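Local coordinates for protein ABC-type phosphate transport system, periplasmic component (PDB 4ECF) that probably serves as the phosphate-binding receptor of a PstSACB ABC transporter, which imports phosphate across the cytoplasmic membrane, at residues Val91-Leu96 / Thr110-Val115. Residues are numbered along the deposited sequence; the frame is centred on the assembly and turned at random.
Sequences VGVKNL and TNWKEV
Val-91 sits over one face of the Trp-112 indole: its CB is 3.6 Å from the centroid of the five-membered ring and 5° off the ring normal, a CH-pi contact. Both methyls rest on that same face, CG1 above NE1 at 3.6 Å and CG2 above CD2. Val-93 meets the six-membered ring obliquely, CG2 to CZ3 at 3.7 Å, while Leu-96 brings CD2 to the rim near the ring plane. With CG anti to its carbonyl carbon (chi1 -72°), Trp-112 holds the indole against Val-91, and NE1 is hydrogen-bonded to Gly-168 O. In this periplasmic-binding-protein fold the contact packs the turn leading into edge strand 95-96 against the 3-10 segment 112-114, which follows helix 98-105; Ile-104 of that helix also touches the indole. Replacing Trp-112 by an alanine would probably open a gap under Val-91 and beside Val-93 and leave Gly-168 O without its indole donor. Beyond the ring, Leu-96 CD2 meets Val-115 CG2 at 3.8 Å, and Val-93 CG1 approaches Val-115 O. An Asx turn shapes the start of the 3-10 segment: Asn-111 OD1 accepts Lys-113 N at 2.8 Å, in the carbonyl plane.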
ATOM      1  N   VAL A  91      -4.449  22.428  -6.262  1.00 25.07           N
ATOM      2  CA  VAL A  91      -5.582  22.084  -7.160  1.00 23.48           C
ATOM      3  C   VAL A  91      -6.913  22.701  -6.700  1.00 26.20           C
ATOM      4  O   VAL A  91      -7.870  22.742  -7.480  1.00 28.02           O
ATOM      5  CB  VAL A  91      -5.751  20.574  -7.441  1.00 23.29           C
ATOM      6  CG1 VAL A  91      -4.432  19.946  -7.910  1.00 22.59           C
ATOM      7  CG2 VAL A  91      -6.340  19.811  -6.260  1.00 22.74           C
ATOM      8  N   GLY A  92      -6.970  23.152  -5.443  1.00 27.87           N
ATOM      9  CA  GLY A  92      -8.145  23.872  -4.936  1.00 29.39           C
ATOM     10  C   GLY A  92      -9.277  23.018  -4.373  1.00 26.87           C
ATOM     11  O   GLY A  92     -10.389  23.525  -4.237  1.00 27.62           O
ATOM     12  N   VAL A  93      -9.016  21.733  -4.107  1.00 25.35           N
ATOM     13  CA  VAL A  93      -9.990  20.859  -3.461  1.00 25.09           C
ATOM     14  C   VAL A  93      -9.321  19.959  -2.444  1.00 22.70           C
ATOM     15  O   VAL A  93      -8.125  19.603  -2.551  1.00 23.35           O
ATOM     16  CB  VAL A  93     -10.800  19.980  -4.439  1.00 29.60           C
ATOM     17  CG1 VAL A  93     -11.407  20.829  -5.566  1.00 30.15           C
ATOM     18  CG2 VAL A  93      -9.921  18.899  -5.002  1.00 26.36           C
ATOM     19  N   LYS A  94     -10.124  19.580  -1.461  1.00 20.88           N
ATOM     20  CA  LYS A  94      -9.725  18.710  -0.372  1.00 22.61           C
ATOM     21  C   LYS A  94     -10.607  17.471  -0.228  1.00 20.34           C
ATOM     22  O   LYS A  94     -10.337  16.612   0.617  1.00 20.57           O
ATOM     23  CB  LYS A  94      -9.718  19.506   0.947  1.00 28.90           C
ATOM     24  CG  LYS A  94      -8.623  20.566   0.974  1.00 35.76           C
ATOM     25  CD  LYS A  94      -8.333  21.095   2.360  1.00 46.29           C
ATOM     26  CE  LYS A  94      -7.373  22.278   2.262  1.00 51.64           C
ATOM     27  NZ  LYS A  94      -6.330  22.230   3.324  1.00 55.76           N
ATOM     28  N   ASN A  95     -11.632  17.369  -1.073  1.00 18.86           N
ATOM     29  CA  ASN A  95     -12.612  16.303  -1.014  1.00 18.18           C
ATOM     30  C   ASN A  95     -13.126  16.039  -2.414  1.00 17.95           C
ATOM     31  O   ASN A  95     -13.198  16.966  -3.220  1.00 16.88           O
ATOM     32  CB  ASN A  95     -13.816  16.670  -0.145  1.00 19.03           C
ATOM     33  CG  ASN A  95     -14.863  15.562  -0.088  1.00 18.06           C
ATOM     34  OD1 ASN A  95     -14.657  14.519   0.560  1.00 17.37           O
ATOM     35  ND2 ASN A  95     -15.981  15.759  -0.856  1.00 17.78           N
ATOM     36  N   LEU A  96     -13.427  14.768  -2.682  1.00 16.00           N
ATOM     37  CA  LEU A  96     -14.200  14.351  -3.880  1.00 16.55           C
ATOM     38  C   LEU A  96     -15.238  13.323  -3.485  1.00 16.53           C
ATOM     39  O   LEU A  96     -15.029  12.569  -2.528  1.00 17.35           O
ATOM     40  CB  LEU A  96     -13.278  13.724  -4.941  1.00 18.23           C
ATOM     41  CG  LEU A  96     -12.253  14.642  -5.596  1.00 17.48           C
ATOM     42  CD1 LEU A  96     -11.276  13.783  -6.420  1.00 19.23           C
ATOM     43  CD2 LEU A  96     -12.822  15.747  -6.459  1.00 17.92           C
ATOM     44  N   THR A 110     -11.818  16.685 -16.772  1.00 21.16           N
ATOM     45  CA  THR A 110     -10.419  16.964 -17.159  1.00 20.24           C
ATOM     46  C   THR A 110      -9.835  18.265 -16.572  1.00 20.14           C
ATOM     47  O   THR A 110      -8.674  18.551 -16.774  1.00 19.33           O
ATOM     48  CB  THR A 110     -10.280  17.036 -18.697  1.00 23.88           C
ATOM     49  OG1 THR A 110     -11.119  18.071 -19.189  1.00 26.46           O
ATOM     50  CG2 THR A 110     -10.643  15.672 -19.349  1.00 28.00           C
ATOM     51  N   ASN A 111     -10.654  19.054 -15.884  1.00 20.10           N
ATOM     52  CA  ASN A 111     -10.237  20.291 -15.243  1.00 22.09           C
ATOM     53  C   ASN A 111     -10.778  20.333 -13.796  1.00 20.56           C
ATOM     54  O   ASN A 111     -11.943  19.994 -13.521  1.00 19.79           O
ATOM     55  CB  ASN A 111     -10.740  21.463 -16.085  1.00 22.15           C
ATOM     56  CG  ASN A 111     -10.164  22.784 -15.641  1.00 21.72           C
ATOM     57  OD1 ASN A 111     -10.428  23.228 -14.528  1.00 21.29           O
ATOM     58  ND2 ASN A 111      -9.419  23.469 -16.551  1.00 22.77           N
ATOM     59  N   TRP A 112      -9.943  20.741 -12.843  1.00 20.57           N
ATOM     60  CA  TRP A 112     -10.354  20.809 -11.460  1.00 19.97           C
ATOM     61  C   TRP A 112     -11.525  21.753 -11.197  1.00 20.50           C
ATOM     62  O   TRP A 112     -12.274  21.587 -10.234  1.00 19.98           O
ATOM     63  CB  TRP A 112      -9.165  21.221 -10.593  1.00 20.70           C
ATOM     64  CG  TRP A 112      -8.161  20.123 -10.467  1.00 19.34           C
ATOM     65  CD1 TRP A 112      -6.932  20.014 -11.091  1.00 21.01           C
ATOM     66  CD2 TRP A 112      -8.314  18.920  -9.677  1.00 18.62           C
ATOM     67  NE1 TRP A 112      -6.315  18.849 -10.755  1.00 19.05           N
ATOM     68  CE2 TRP A 112      -7.094  18.138  -9.895  1.00 18.05           C
ATOM     69  CE3 TRP A 112      -9.292  18.427  -8.846  1.00 19.29           C
ATOM     70  CZ2 TRP A 112      -6.908  16.910  -9.303  1.00 20.44           C
ATOM     71  CZ3 TRP A 112      -9.080  17.190  -8.222  1.00 19.23           C
ATOM     72  CH2 TRP A 112      -7.915  16.459  -8.458  1.00 20.99           C
ATOM     73  N   LYS A 113     -11.756  22.725 -12.071  1.00 19.55           N
ATOM     74  CA  LYS A 113     -12.875  23.616 -11.855  1.00 20.54           C
ATOM     75  C   LYS A 113     -14.220  22.876 -11.882  1.00 22.25           C
ATOM     76  O   LYS A 113     -15.196  23.343 -11.311  1.00 23.26           O
ATOM     77  CB  LYS A 113     -12.885  24.728 -12.923  1.00 20.84           C
ATOM     78  CG  LYS A 113     -13.971  25.786 -12.676  1.00 26.34           C
ATOM     79  CD  LYS A 113     -13.917  26.900 -13.706  1.00 29.72           C
ATOM     80  CE  LYS A 113     -15.015  27.939 -13.485  1.00 31.65           C
ATOM     81  NZ  LYS A 113     -14.997  28.998 -14.538  1.00 35.44           N
ATOM     82  N   GLU A 114     -14.253  21.732 -12.560  1.00 22.51           N
ATOM     83  CA  GLU A 114     -15.452  20.928 -12.691  1.00 22.74           C
ATOM     84  C   GLU A 114     -15.872  20.322 -11.351  1.00 23.43           C
ATOM     85  O   GLU A 114     -17.022  19.890 -11.204  1.00 25.32           O
ATOM     86  CB  GLU A 114     -15.236  19.799 -13.701  1.00 21.66           C
ATOM     87  CG  GLU A 114     -14.962  20.308 -15.114  1.00 24.93           C
ATOM     88  CD  GLU A 114     -14.740  19.179 -16.102  1.00 28.32           C
ATOM     89  OE1 GLU A 114     -15.725  18.467 -16.379  1.00 34.33           O
ATOM     90  OE2 GLU A 114     -13.592  18.985 -16.606  1.00 27.46           O
ATOM     91  N   VAL A 115     -14.967  20.307 -10.387  1.00 21.46           N
ATOM     92  CA  VAL A 115     -15.258  19.739  -9.089  1.00 20.57           C
ATOM     93  C   VAL A 115     -15.039  20.794  -7.990  1.00 23.18           C
ATOM     94  O   VAL A 115     -14.866  20.465  -6.839  1.00 28.22           O
ATOM     95  CB  VAL A 115     -14.460  18.447  -8.800  1.00 20.64           C
ATOM     96  CG1 VAL A 115     -14.852  17.329  -9.729  1.00 20.27           C
ATOM     97  CG2 VAL A 115     -12.940  18.669  -8.871  1.00 20.27           C
TER